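Local structure of phosphorylated carbohydrates phosphatase TM_1254 (Thermotoga maritima msb8, 3KBB) at residues H72-K75 with K76-F79; L93-V96 with K97-R100; M130-G133 with D134-K137; V185-L188 with N189-K192. The protein removes phosphate from sugar phosphates such as erythrose 4-phosphate, fructose 6-phosphate and mannose 6-phosphate with the help of a divalent metal cation, preferably cobalt. All blocks are in the same frame, centred on the assembly; numbering follows the deposited sequence.

Overall arrangement
Followed from the N terminus, the chain reaches the four contacts strictly in series; none nests in or crosses another, and each is local, within one helix or round one turn. Contact 1 lies on helix 64-82, packed against helix 19-29 in what is, by family resemblance, the helical cap. Contact 2 ends helix 89-98, about 32 Å away between centres, where the chain turns toward strand 102-106 of the parallel sheet. Contact 3 closes a tight turn after the edge strand 129-131, its nearest atoms about 9 Å from contact 2. Contact 4 closes the loop between strand 181-184 and helix 192-196, across the chain's centre from contact 3.

Contact 1 (H72-K75 with K76-F79); sequences HEEK and KRVF
The carbonyl oxygen of Lys75 accepts the amide of Phe79, N to O 2.8 Å, and it also lies close under the start of that residue's side chain, 3.2 Å from CG. With chi1 at -73°, the Phe79 ring stands beside its own backbone N and thus leans back over the preceding turn, where the Lys75 carbonyl carbon sits above one face near the rim. The two side chains then run alongside each other, Lys75 CE reaching Phe79 CZ at 4.0 Å, while the ammonium continues past the ring to a salt bridge with Glu47 and a hydrogen bond with Tyr19. With an alanine at Phe79, the Lys75 methylenes would probably lose their neighbour and a gap would open toward Thr15 and Leu18. On another side of the helix, Arg77 meets two acids. Glu73 comes in at the edge of the guanidinium, with planes 44° apart, in a salt bridge from OE2 to Arg77 NH2 whose modelled 2.3 Å is doubtfully short. Glu74 adds only a long one, OE1 to NE 4.0 Å. Lys76 bends so that NZ comes 3.2 Å from CE1 of His72, obliquely to the ring, and pairs with Glu116. Ordinary i to i+4 backbone bonds run beneath. The charges of Glu73 and Arg77 thus probably offset each other along helix 64-82, while buried Glu74 is set against helix 19-29, its charge likely eased by the nearby arginine.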
ATOM      1  N   HIS A  72       8.185   6.953 -14.925  1.00 39.28           N
ATOM      2  CA  HIS A  72       8.330   7.676 -13.667  1.00 40.59           C
ATOM      3  C   HIS A  72       7.547   8.998 -13.709  1.00 40.29           C
ATOM      4  O   HIS A  72       6.746   9.282 -12.818  1.00 39.80           O
ATOM      5  CB  HIS A  72       9.820   7.875 -13.365  1.00 41.07           C
ATOM      6  CG  HIS A  72      10.096   8.570 -12.067  1.00 44.86           C
ATOM      7  ND1 HIS A  72       9.763   8.026 -10.844  1.00 47.25           N
ATOM      8  CD2 HIS A  72      10.677   9.767 -11.801  1.00 47.31           C
ATOM      9  CE1 HIS A  72      10.127   8.855  -9.879  1.00 47.35           C
ATOM     10  NE2 HIS A  72      10.689   9.918 -10.433  1.00 48.88           N
ATOM     11  N   GLU A  73       7.762   9.770 -14.770  1.00 40.63           N
ATOM     12  CA  GLU A  73       7.098  11.060 -14.998  1.00 40.81           C
ATOM     13  C   GLU A  73       5.564  10.957 -15.065  1.00 40.39           C
ATOM     14  O   GLU A  73       4.853  11.752 -14.428  1.00 40.54           O
ATOM     15  CB  GLU A  73       7.649  11.706 -16.281  1.00 40.89           C
ATOM     16  CG  GLU A  73       6.814  12.874 -16.835  1.00 42.05           C
ATOM     17  CD  GLU A  73       7.340  13.430 -18.154  0.30 41.48           C
ATOM     18  OE1 GLU A  73       7.506  12.652 -19.127  0.30 41.47           O
ATOM     19  OE2 GLU A  73       7.574  14.658 -18.219  0.30 42.10           O
ATOM     20  N   GLU A  74       5.065   9.990 -15.832  1.00 39.57           N
ATOM     21  CA  GLU A  74       3.621   9.812 -15.986  1.00 38.88           C
ATOM     22  C   GLU A  74       2.925   9.339 -14.700  1.00 38.83           C
ATOM     23  O   GLU A  74       1.809   9.778 -14.397  1.00 38.43           O
ATOM     24  CB  GLU A  74       3.299   8.880 -17.167  1.00 38.99           C
ATOM     25  CG  GLU A  74       3.839   9.350 -18.528  1.00 38.45           C
ATOM     26  CD  GLU A  74       3.263  10.682 -19.053  1.00 40.03           C
ATOM     27  OE1 GLU A  74       2.476  11.385 -18.354  1.00 38.75           O
ATOM     28  OE2 GLU A  74       3.628  11.024 -20.213  1.00 42.83           O
ATOM     29  N   LYS A  75       3.575   8.458 -13.940  1.00 38.20           N
ATOM     30  CA  LYS A  75       3.035   8.042 -12.638  1.00 38.29           C
ATOM     31  C   LYS A  75       2.902   9.228 -11.671  1.00 38.40           C
ATOM     32  O   LYS A  75       1.899   9.356 -10.973  1.00 38.16           O
ATOM     33  CB  LYS A  75       3.881   6.927 -12.017  1.00 37.69           C
ATOM     34  CG  LYS A  75       3.698   5.587 -12.696  1.00 38.17           C
ATOM     35  CD  LYS A  75       4.644   4.509 -12.150  1.00 38.95           C
ATOM     36  CE  LYS A  75       4.139   3.921 -10.817  1.00 38.37           C
ATOM     37  NZ  LYS A  75       4.965   2.749 -10.420  1.00 38.81           N
ATOM     38  N   LYS A  76       3.905  10.106 -11.652  1.00 38.46           N
ATOM     39  CA  LYS A  76       3.873  11.284 -10.788  1.00 38.78           C
ATOM     40  C   LYS A  76       2.679  12.160 -11.104  1.00 38.38           C
ATOM     41  O   LYS A  76       1.971  12.597 -10.201  1.00 38.64           O
ATOM     42  CB  LYS A  76       5.175  12.100 -10.926  1.00 39.19           C
ATOM     43  CG  LYS A  76       6.353  11.554 -10.113  1.00 41.37           C
ATOM     44  CD  LYS A  76       6.101  11.678  -8.602  0.50 42.70           C
ATOM     45  CE  LYS A  76       7.399  11.815  -7.805  0.50 42.79           C
ATOM     46  NZ  LYS A  76       8.296  10.632  -7.942  0.50 43.54           N
ATOM     47  N   ARG A  77       2.469  12.410 -12.392  1.00 37.73           N
ATOM     48  CA  ARG A  77       1.393  13.257 -12.871  1.00 37.21           C
ATOM     49  C   ARG A  77       0.041  12.660 -12.546  1.00 36.16           C
ATOM     50  O   ARG A  77      -0.831  13.356 -12.017  1.00 35.73           O
ATOM     51  CB  ARG A  77       1.505  13.446 -14.377  1.00 38.20           C
ATOM     52  CG  ARG A  77       2.707  14.260 -14.811  1.00 39.28           C
ATOM     53  CD  ARG A  77       2.612  14.607 -16.289  1.00 42.24           C
ATOM     54  NE  ARG A  77       3.922  14.781 -16.918  1.00 46.59           N
ATOM     55  CZ  ARG A  77       4.645  15.899 -16.887  0.50 47.00           C
ATOM     56  NH1 ARG A  77       4.206  16.978 -16.243  0.50 47.83           N
ATOM     57  NH2 ARG A  77       5.821  15.935 -17.503  0.50 47.37           N
ATOM     58  N   VAL A  78      -0.130  11.383 -12.882  1.00 34.90           N
ATOM     59  CA  VAL A  78      -1.379  10.689 -12.635  1.00 33.98           C
ATOM     60  C   VAL A  78      -1.669  10.664 -11.129  1.00 34.30           C
ATOM     61  O   VAL A  78      -2.794  10.979 -10.717  1.00 34.44           O
ATOM     62  CB  VAL A  78      -1.398   9.260 -13.257  1.00 33.17           C
ATOM     63  CG1 VAL A  78      -2.673   8.504 -12.893  1.00 31.69           C
ATOM     64  CG2 VAL A  78      -1.268   9.340 -14.792  1.00 32.72           C
ATOM     65  N   PHE A  79      -0.664  10.304 -10.318  1.00 34.94           N
ATOM     66  CA  PHE A  79      -0.886  10.150  -8.861  1.00 35.71           C
ATOM     67  C   PHE A  79      -1.197  11.515  -8.286  1.00 36.61           C
ATOM     68  O   PHE A  79      -2.171  11.698  -7.533  1.00 37.53           O
ATOM     69  CB  PHE A  79       0.331   9.540  -8.155  1.00 35.37           C
ATOM     70  CG  PHE A  79       0.537   8.064  -8.425  1.00 36.22           C
ATOM     71  CD1 PHE A  79      -0.269   7.359  -9.323  1.00 35.42           C
ATOM     72  CD2 PHE A  79       1.555   7.384  -7.784  1.00 36.39           C
ATOM     73  CE1 PHE A  79      -0.059   6.006  -9.578  1.00 36.95           C
ATOM     74  CE2 PHE A  79       1.785   6.032  -8.050  1.00 36.47           C
ATOM     75  CZ  PHE A  79       0.970   5.339  -8.930  1.00 35.35           C
TER

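Contact 2 (L93-V96 with K97-R100); sequences LEFV and KSKR
Lys97 gives its backbone N to Leu93 O (3.2 Å), a regular helical bond, and its side chain bends twice to bring NZ to Asp128 in a salt bridge and to the carbonyl of Ile101. Ser98 follows the same backbone pattern, N to Glu94 O at 2.9 Å, but its hydroxyl does more. A chi1 of 84° holds OG between the backbone N and the carbonyl carbon, and from there it folds back to donate to Phe95 O at 2.6 Å, in the carbonyl plane and on a lone pair. Lys99 N is shared: it bonds to Val96 O (3.1 Å) from well above that carbonyl's plane, and weakly to Phe95 O. Such bent geometry marks a helix that is tightening and ending. The Lys99 side chain is modelled in two conformers; in one of them it runs alongside Phe95 and lays CG over one face of the ring, 4.2 Å from the centroid and 18° off the normal, so this CH-pi contact is probably only part-time. Phe95 and Val96 also pack on helix 208-215, while Leu93 and Val96 meet strands 3-7 and 102-106. Arg100 then leaves helical angles with phi at 54°, its N bonding to Lys97 O at 2.9 Å. The result is a Schellman motif ending a helix that flanks the sheet of the Rossmann-like HAD core, just before the chain enters strand 102-106.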
ATOM      1  N   LEU A  93      -7.866   7.452  11.435  1.00 20.76           N
ATOM      2  CA  LEU A  93      -6.585   7.932  11.994  1.00 20.67           C
ATOM      3  C   LEU A  93      -6.832   8.954  13.112  1.00 21.54           C
ATOM      4  O   LEU A  93      -6.207   8.895  14.187  1.00 20.96           O
ATOM      5  CB  LEU A  93      -5.705   8.546  10.904  1.00 20.98           C
ATOM      6  CG  LEU A  93      -5.311   7.618   9.740  1.00 18.83           C
ATOM      7  CD1 LEU A  93      -4.474   8.412   8.752  1.00 20.34           C
ATOM      8  CD2 LEU A  93      -4.524   6.480  10.291  1.00 21.52           C
ATOM      9  N   GLU A  94      -7.755   9.875  12.841  1.00 22.05           N
ATOM     10  CA  GLU A  94      -8.156  10.853  13.873  1.00 23.53           C
ATOM     11  C   GLU A  94      -8.662  10.157  15.143  1.00 23.33           C
ATOM     12  O   GLU A  94      -8.324  10.556  16.259  1.00 23.86           O
ATOM     13  CB  GLU A  94      -9.196  11.807  13.291  1.00 23.39           C
ATOM     14  CG  GLU A  94      -8.629  12.817  12.330  1.00 27.83           C
ATOM     15  CD  GLU A  94      -9.709  13.622  11.644  1.00 33.47           C
ATOM     16  OE1 GLU A  94     -10.904  13.221  11.727  1.00 36.07           O
ATOM     17  OE2 GLU A  94      -9.367  14.642  10.998  1.00 36.14           O
ATOM     18  N   PHE A  95      -9.455   9.097  14.985  1.00 21.87           N
ATOM     19  CA  PHE A  95      -9.965   8.381  16.138  1.00 22.00           C
ATOM     20  C   PHE A  95      -8.863   7.749  17.000  1.00 21.55           C
ATOM     21  O   PHE A  95      -8.884   7.870  18.239  1.00 21.32           O
ATOM     22  CB  PHE A  95     -11.029   7.326  15.718  1.00 22.27           C
ATOM     23  CG  PHE A  95     -11.633   6.588  16.884  1.00 23.97           C
ATOM     24  CD1 PHE A  95     -12.560   7.224  17.726  1.00 24.81           C
ATOM     25  CD2 PHE A  95     -11.270   5.272  17.156  1.00 22.73           C
ATOM     26  CE1 PHE A  95     -13.108   6.523  18.818  1.00 24.55           C
ATOM     27  CE2 PHE A  95     -11.802   4.565  18.222  1.00 24.05           C
ATOM     28  CZ  PHE A  95     -12.738   5.215  19.073  1.00 24.68           C
ATOM     29  N   VAL A  96      -7.907   7.051  16.371  1.00 20.24           N
ATOM     30  CA  VAL A  96      -6.804   6.471  17.153  1.00 20.09           C
ATOM     31  C   VAL A  96      -6.084   7.567  17.954  1.00 20.54           C
ATOM     32  O   VAL A  96      -5.767   7.362  19.138  1.00 20.81           O
ATOM     33  CB  VAL A  96      -5.749   5.737  16.261  1.00 20.47           C
ATOM     34  CG1 VAL A  96      -4.661   5.152  17.131  1.00 19.18           C
ATOM     35  CG2 VAL A  96      -6.474   4.618  15.445  1.00 20.31           C
ATOM     36  N   LYS A  97      -5.821   8.703  17.318  1.00 21.27           N
ATOM     37  CA  LYS A  97      -5.123   9.793  18.026  1.00 23.68           C
ATOM     38  C   LYS A  97      -5.982  10.314  19.185  1.00 24.33           C
ATOM     39  O   LYS A  97      -5.463  10.588  20.283  1.00 23.54           O
ATOM     40  CB  LYS A  97      -4.679  10.923  17.094  1.00 25.23           C
ATOM     41  CG  LYS A  97      -3.510  10.514  16.152  1.00 25.97           C
ATOM     42  CD  LYS A  97      -2.470   9.576  16.822  1.00 27.96           C
ATOM     43  CE  LYS A  97      -1.636  10.229  17.956  1.00 31.20           C
ATOM     44  NZ  LYS A  97      -0.824   9.214  18.729  1.00 27.69           N
ATOM     45  N   SER A  98      -7.292  10.385  18.947  1.00 24.75           N
ATOM     46  CA  SER A  98      -8.255  10.834  20.001  1.00 25.02           C
ATOM     47  C   SER A  98      -8.199   9.951  21.248  1.00 25.59           C
ATOM     48  O   SER A  98      -8.553  10.405  22.357  1.00 26.46           O
ATOM     49  CB  SER A  98      -9.686  10.886  19.448  1.00 25.06           C
ATOM     50  OG  SER A  98     -10.330   9.596  19.491  1.00 26.07           O
ATOM     51  N   LYS A  99      -7.761   8.689  21.093  1.00 26.23           N
ATOM     52  CA  LYS A  99      -7.663   7.744  22.205  1.00 27.41           C
ATOM     53  C   LYS A  99      -6.280   7.731  22.871  1.00 27.00           C
ATOM     54  O   LYS A  99      -6.021   6.941  23.782  1.00 27.05           O
ATOM     55  CB  LYS A  99      -8.044   6.336  21.743  1.00 28.11           C
ATOM     56  CG  LYS A  99      -9.476   6.274  21.212  1.00 29.13           C
ATOM     57  CD  LYS A  99     -10.512   6.338  22.346  0.50 36.48           C
ATOM     58  CE  LYS A  99     -11.200   5.002  22.534  0.50 39.53           C
ATOM     59  NZ  LYS A  99     -11.563   4.794  23.981  0.50 41.88           N
ATOM     60  N   ARG A 100      -5.415   8.617  22.390  1.00 27.02           N
ATOM     61  CA  ARG A 100      -4.045   8.734  22.843  1.00 27.63           C
ATOM     62  C   ARG A 100      -3.326   7.383  22.742  1.00 27.28           C
ATOM     63  O   ARG A 100      -2.645   6.912  23.664  1.00 27.88           O
ATOM     64  CB  ARG A 100      -3.992   9.389  24.233  1.00 28.87           C
ATOM     65  CG  ARG A 100      -4.550  10.818  24.208  1.00 31.74           C
ATOM     66  CD  ARG A 100      -5.006  11.259  25.614  0.50 35.95           C
ATOM     67  NE  ARG A 100      -6.122  10.443  26.105  0.50 38.84           N
ATOM     68  CZ  ARG A 100      -6.025   9.524  27.065  0.50 40.10           C
ATOM     69  NH1 ARG A 100      -4.865   9.303  27.676  0.50 40.73           N
ATOM     70  NH2 ARG A 100      -7.098   8.824  27.418  0.50 40.93           N
TER

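Contact 3 (M130-G133 with D134-K137); sequences MVFG and DQVK
Gln135 lays its side chain alongside that of Phe132, its amide carbon in plane with the ring at the edge and OE1 3.6 Å from CD2, with ring and amide 70° apart. The pair spans a type I beta-turn, Phe132 to Gln135, at the end of edge strand 129-131 in the parallel sheet of the HAD core. Backbone and side chain lock it twice: Gln135 N donates to Phe132 O at 3.0 Å, and Phe132 N returns a bond to Gln135 OE1 at 3.1 Å, approaching from above the amide plane. Beyond CG the glutamine chain is extended (chi2 -177°), which carries OE1 back to the start of the turn, 3.4 Å from Val131 CA. Arg152 also donates to this oxygen, so two N-H groups hold it. A leucine here would probably leave the Phe132 amide and Arg152 without that shared acceptor. Asp134 puts OD1 3.5 Å from Phe132 CB and accepts from the backbone N of Gln111, tying the turn to helix 111-120. Past the turn, Val136 CG2 touches Gly133 O, and one water donates to both Gly133 O (2.7 Å) and Val136 O (2.8 Å).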
HETATM    1  N   MSE A 130       6.863   5.399  11.505  1.00 17.09           N
HETATM    2  CA  MSE A 130       6.617   4.988  10.122  1.00 18.17           C
HETATM    3  C   MSE A 130       7.822   4.169   9.674  1.00 18.65           C
HETATM    4  O   MSE A 130       8.968   4.574   9.937  1.00 19.01           O
HETATM    5  CB  MSE A 130       6.431   6.208   9.207  1.00 16.94           C
HETATM    6  CG  MSE A 130       5.267   7.213   9.598  1.00 17.16           C
HETATM    7 SE   MSE A 130       4.935   8.480   8.197  1.00 23.78          SE
HETATM    8  CE  MSE A 130       6.459   9.698   8.507  1.00 19.50           C
ATOM      9  N   VAL A 131       7.591   2.993   9.100  1.00 16.14           N
ATOM     10  CA  VAL A 131       8.694   2.124   8.648  1.00 16.95           C
ATOM     11  C   VAL A 131       8.461   1.856   7.158  1.00 17.37           C
ATOM     12  O   VAL A 131       7.300   1.614   6.746  1.00 18.29           O
ATOM     13  CB  VAL A 131       8.706   0.797   9.450  1.00 16.21           C
ATOM     14  CG1 VAL A 131       9.696  -0.183   8.858  1.00 20.07           C
ATOM     15  CG2 VAL A 131       9.059   1.038  10.950  1.00 18.47           C
ATOM     16  N   PHE A 132       9.547   1.877   6.361  1.00 16.03           N
ATOM     17  CA  PHE A 132       9.467   1.867   4.898  1.00 16.54           C
ATOM     18  C   PHE A 132      10.269   0.684   4.371  1.00 16.59           C
ATOM     19  O   PHE A 132      11.055   0.113   5.099  1.00 17.55           O
ATOM     20  CB  PHE A 132      10.011   3.206   4.354  1.00 16.97           C
ATOM     21  CG  PHE A 132       9.232   4.388   4.876  1.00 16.67           C
ATOM     22  CD1 PHE A 132       8.038   4.752   4.279  1.00 18.18           C
ATOM     23  CD2 PHE A 132       9.688   5.081   5.985  1.00 16.38           C
ATOM     24  CE1 PHE A 132       7.283   5.821   4.766  1.00 19.02           C
ATOM     25  CE2 PHE A 132       8.920   6.136   6.505  1.00 15.58           C
ATOM     26  CZ  PHE A 132       7.723   6.492   5.874  1.00 17.11           C
ATOM     27  N   GLY A 133      10.031   0.315   3.118  1.00 17.75           N
ATOM     28  CA  GLY A 133      10.579  -0.942   2.603  1.00 19.40           C
ATOM     29  C   GLY A 133      12.085  -0.980   2.452  1.00 19.90           C
ATOM     30  O   GLY A 133      12.718  -2.066   2.483  1.00 21.09           O
ATOM     31  N   ASP A 134      12.681   0.203   2.297  1.00 20.18           N
ATOM     32  CA  ASP A 134      14.141   0.310   2.207  1.00 20.74           C
ATOM     33  C   ASP A 134      14.824   0.380   3.554  1.00 21.48           C
ATOM     34  O   ASP A 134      16.019   0.690   3.626  1.00 22.18           O
ATOM     35  CB  ASP A 134      14.578   1.503   1.312  1.00 21.19           C
ATOM     36  CG  ASP A 134      13.982   2.876   1.740  1.00 23.90           C
ATOM     37  OD1 ASP A 134      13.019   2.993   2.539  1.00 18.84           O
ATOM     38  OD2 ASP A 134      14.522   3.894   1.218  1.00 26.34           O
ATOM     39  N   GLN A 135      14.057   0.141   4.622  1.00 18.89           N
ATOM     40  CA  GLN A 135      14.592   0.139   5.990  1.00 18.27           C
ATOM     41  C   GLN A 135      14.751  -1.257   6.600  1.00 19.22           C
ATOM     42  O   GLN A 135      15.144  -1.382   7.759  1.00 20.31           O
ATOM     43  CB  GLN A 135      13.707   1.023   6.870  1.00 17.67           C
ATOM     44  CG  GLN A 135      13.752   2.475   6.436  1.00 17.27           C
ATOM     45  CD  GLN A 135      12.941   3.382   7.342  1.00 23.30           C
ATOM     46  OE1 GLN A 135      11.938   2.968   7.930  1.00 21.39           O
ATOM     47  NE2 GLN A 135      13.371   4.630   7.455  1.00 23.58           N
ATOM     48  N   VAL A 136      14.428  -2.290   5.826  1.00 19.13           N
ATOM     49  CA  VAL A 136      14.639  -3.676   6.233  1.00 18.87           C
ATOM     50  C   VAL A 136      15.456  -4.439   5.193  1.00 19.98           C
ATOM     51  O   VAL A 136      15.438  -4.064   4.015  1.00 21.20           O
ATOM     52  CB  VAL A 136      13.279  -4.409   6.420  1.00 17.62           C
ATOM     53  CG1 VAL A 136      12.517  -3.749   7.585  1.00 21.17           C
ATOM     54  CG2 VAL A 136      12.464  -4.345   5.146  1.00 18.90           C
ATOM     55  N   LYS A 137      16.111  -5.509   5.639  1.00 20.83           N
ATOM     56  CA  LYS A 137      16.892  -6.368   4.735  1.00 21.78           C
ATOM     57  C   LYS A 137      15.979  -7.186   3.817  1.00 22.82           C
ATOM     58  O   LYS A 137      16.174  -7.230   2.587  1.00 23.45           O
ATOM     59  CB  LYS A 137      17.818  -7.268   5.546  1.00 22.52           C
ATOM     60  CG  LYS A 137      18.668  -8.203   4.644  1.00 24.58           C
ATOM     61  CD  LYS A 137      19.708  -8.947   5.438  0.50 25.95           C
ATOM     62  CE  LYS A 137      20.469  -9.890   4.536  0.50 27.49           C
ATOM     63  NZ  LYS A 137      21.217 -10.860   5.370  0.50 29.40           N
TER
HETATM   64  O   HOH W   1      14.552  -3.783   1.419  1.00 45.45           O

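Contact 4 (V185-L188 with N189-K192); sequences VHSL and NDGK. With SO4 (sulfate ion), chain B.
Val185 points its CB at the carboxylate of Asp190, 3.4 Å from OD2, and sets CG1 against Gly191 CA at 3.7 Å, so close that a side chain on Gly191 would clash. His186 offers its backbone N to Asp190 OD2 at 3.0 Å, nearly straight and on the syn lone pair. Its side chain touches Asp14 and Asp165, and lies about 8 Å, side chain to side chain, from Asp7, the probable nucleophile. Ser187 N reaches the other oxygen, OD1, at 3.1 Å from above the carboxylate plane. Asp190 CG lies between its own backbone N and carbonyl carbon (chi1 59°), which turns the carboxylate back onto these successive amides, and they fix its rotation. The Ser187 hydroxyl is also near OD1, but the direction of its proton is unsettled, as a water 2.6 Å from OG joins it to Asn189 N. Leu188 runs beside Asn189, CG to OD1 3.5 Å. The loop closes on helix 192-196, where Gly191 is the N-cap and its N bonds O1 of a sulfate, probably from the crystallisation liquor, at 2.8 Å, with Ala193 N as a further donor. An anion sitting on the amides of a helix N terminus is a familiar motif, met here in a loop at the C-terminal edge of the HAD sheet.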
ATOM      1  N   VAL A 185     -10.205  -4.789   2.120  1.00 20.42           N
ATOM      2  CA  VAL A 185     -10.572  -5.259   0.785  1.00 23.22           C
ATOM      3  C   VAL A 185     -11.256  -4.156   0.016  1.00 25.62           C
ATOM      4  O   VAL A 185     -11.729  -3.183   0.590  1.00 25.89           O
ATOM      5  CB  VAL A 185     -11.525  -6.489   0.882  1.00 23.34           C
ATOM      6  CG1 VAL A 185     -10.810  -7.673   1.457  1.00 24.88           C
ATOM      7  CG2 VAL A 185     -12.726  -6.146   1.701  1.00 23.10           C
ATOM      8  N   HIS A 186     -11.357  -4.340  -1.297  1.00 29.71           N
ATOM      9  CA  HIS A 186     -11.786  -3.257  -2.148  1.00 33.03           C
ATOM     10  C   HIS A 186     -12.941  -3.531  -3.073  1.00 34.37           C
ATOM     11  O   HIS A 186     -13.411  -2.608  -3.745  1.00 35.29           O
ATOM     12  CB  HIS A 186     -10.580  -2.803  -2.952  1.00 34.59           C
ATOM     13  CG  HIS A 186      -9.435  -2.431  -2.074  1.00 37.35           C
ATOM     14  ND1 HIS A 186      -9.467  -1.317  -1.258  1.00 40.64           N
ATOM     15  CD2 HIS A 186      -8.260  -3.054  -1.825  1.00 40.61           C
ATOM     16  CE1 HIS A 186      -8.347  -1.255  -0.562  1.00 40.51           C
ATOM     17  NE2 HIS A 186      -7.600  -2.303  -0.881  1.00 41.94           N
ATOM     18  N   SER A 187     -13.417  -4.769  -3.084  0.80 34.71           N
ATOM     19  CA  SER A 187     -14.388  -5.176  -4.095  0.80 35.02           C
ATOM     20  C   SER A 187     -15.440  -6.083  -3.502  0.80 34.54           C
ATOM     21  O   SER A 187     -15.469  -6.299  -2.291  0.80 34.03           O
ATOM     22  CB  SER A 187     -13.671  -5.855  -5.261  0.80 35.77           C
ATOM     23  OG  SER A 187     -13.362  -7.209  -4.955  0.80 38.90           O
ATOM     24  N   LEU A 188     -16.296  -6.607  -4.378  0.80 34.21           N
ATOM     25  CA  LEU A 188     -17.456  -7.382  -3.974  0.80 33.93           C
ATOM     26  C   LEU A 188     -17.079  -8.613  -3.132  0.80 33.19           C
ATOM     27  O   LEU A 188     -17.659  -8.825  -2.087  0.80 33.16           O
ATOM     28  CB  LEU A 188     -18.319  -7.767  -5.191  0.80 33.90           C
ATOM     29  CG  LEU A 188     -19.660  -8.482  -4.926  0.80 33.31           C
ATOM     30  CD1 LEU A 188     -20.707  -7.619  -4.217  0.80 32.96           C
ATOM     31  CD2 LEU A 188     -20.232  -9.036  -6.245  0.80 34.54           C
ATOM     32  N   ASN A 189     -16.099  -9.396  -3.581  1.00 33.57           N
ATOM     33  CA  ASN A 189     -15.752 -10.669  -2.871  1.00 32.75           C
ATOM     34  C   ASN A 189     -14.310 -11.068  -2.750  1.00 32.02           C
ATOM     35  O   ASN A 189     -13.995 -12.248  -2.549  1.00 32.17           O
ATOM     36  CB  ASN A 189     -16.506 -11.829  -3.491  1.00 32.96           C
ATOM     37  CG  ASN A 189     -17.841 -11.969  -2.920  0.50 31.64           C
ATOM     38  OD1 ASN A 189     -18.804 -11.601  -3.556  0.50 35.32           O
ATOM     39  ND2 ASN A 189     -17.926 -12.473  -1.691  0.50 29.84           N
ATOM     40  N   ASP A 190     -13.417 -10.090  -2.846  1.00 30.39           N
ATOM     41  CA  ASP A 190     -12.019 -10.364  -2.618  1.00 29.07           C
ATOM     42  C   ASP A 190     -11.817 -10.556  -1.109  1.00 28.06           C
ATOM     43  O   ASP A 190     -12.680 -10.172  -0.270  1.00 27.78           O
ATOM     44  CB  ASP A 190     -11.122  -9.224  -3.154  1.00 28.97           C
ATOM     45  CG  ASP A 190     -11.443  -7.876  -2.519  0.50 27.12           C
ATOM     46  OD1 ASP A 190     -12.650  -7.610  -2.262  0.50 26.62           O
ATOM     47  OD2 ASP A 190     -10.488  -7.083  -2.275  0.50 25.98           O
ATOM     48  N   GLY A 191     -10.697 -11.185  -0.790  1.00 26.52           N
ATOM     49  CA  GLY A 191     -10.195 -11.238   0.577  1.00 25.23           C
ATOM     50  C   GLY A 191     -10.010 -12.613   1.164  1.00 24.02           C
ATOM     51  O   GLY A 191      -9.464 -12.759   2.263  1.00 23.12           O
ATOM     52  N   LYS A 192     -10.462 -13.646   0.451  1.00 23.09           N
ATOM     53  CA  LYS A 192     -10.267 -15.008   0.941  1.00 22.66           C
ATOM     54  C   LYS A 192      -8.811 -15.336   1.280  1.00 22.06           C
ATOM     55  O   LYS A 192      -8.520 -15.963   2.315  1.00 20.52           O
ATOM     56  CB  LYS A 192     -10.851 -16.038  -0.039  1.00 23.24           C
ATOM     57  CG  LYS A 192     -10.729 -17.481   0.490  1.00 25.85           C
ATOM     58  CD  LYS A 192     -11.628 -18.430  -0.274  1.00 26.93           C
ATOM     59  CE  LYS A 192     -11.520 -19.823   0.305  1.00 31.53           C
ATOM     60  NZ  LYS A 192     -11.983 -20.827  -0.684  1.00 29.31           N
TER
HETATM   61  S   SO4 B 224      -8.817 -13.355  -3.221  0.75 43.07           S
HETATM   62  O1  SO4 B 224      -9.156 -11.938  -3.021  0.75 41.67           O
HETATM   63  O2  SO4 B 224     -10.021 -14.047  -3.674  0.75 41.15           O
HETATM   64  O3  SO4 B 224      -7.724 -13.547  -4.163  0.75 42.47           O
HETATM   65  O4  SO4 B 224      -8.347 -13.956  -2.000  0.75 41.17           O
HETATM   66  O   HOH W   2     -14.913  -8.911  -6.237  1.00 41.85           O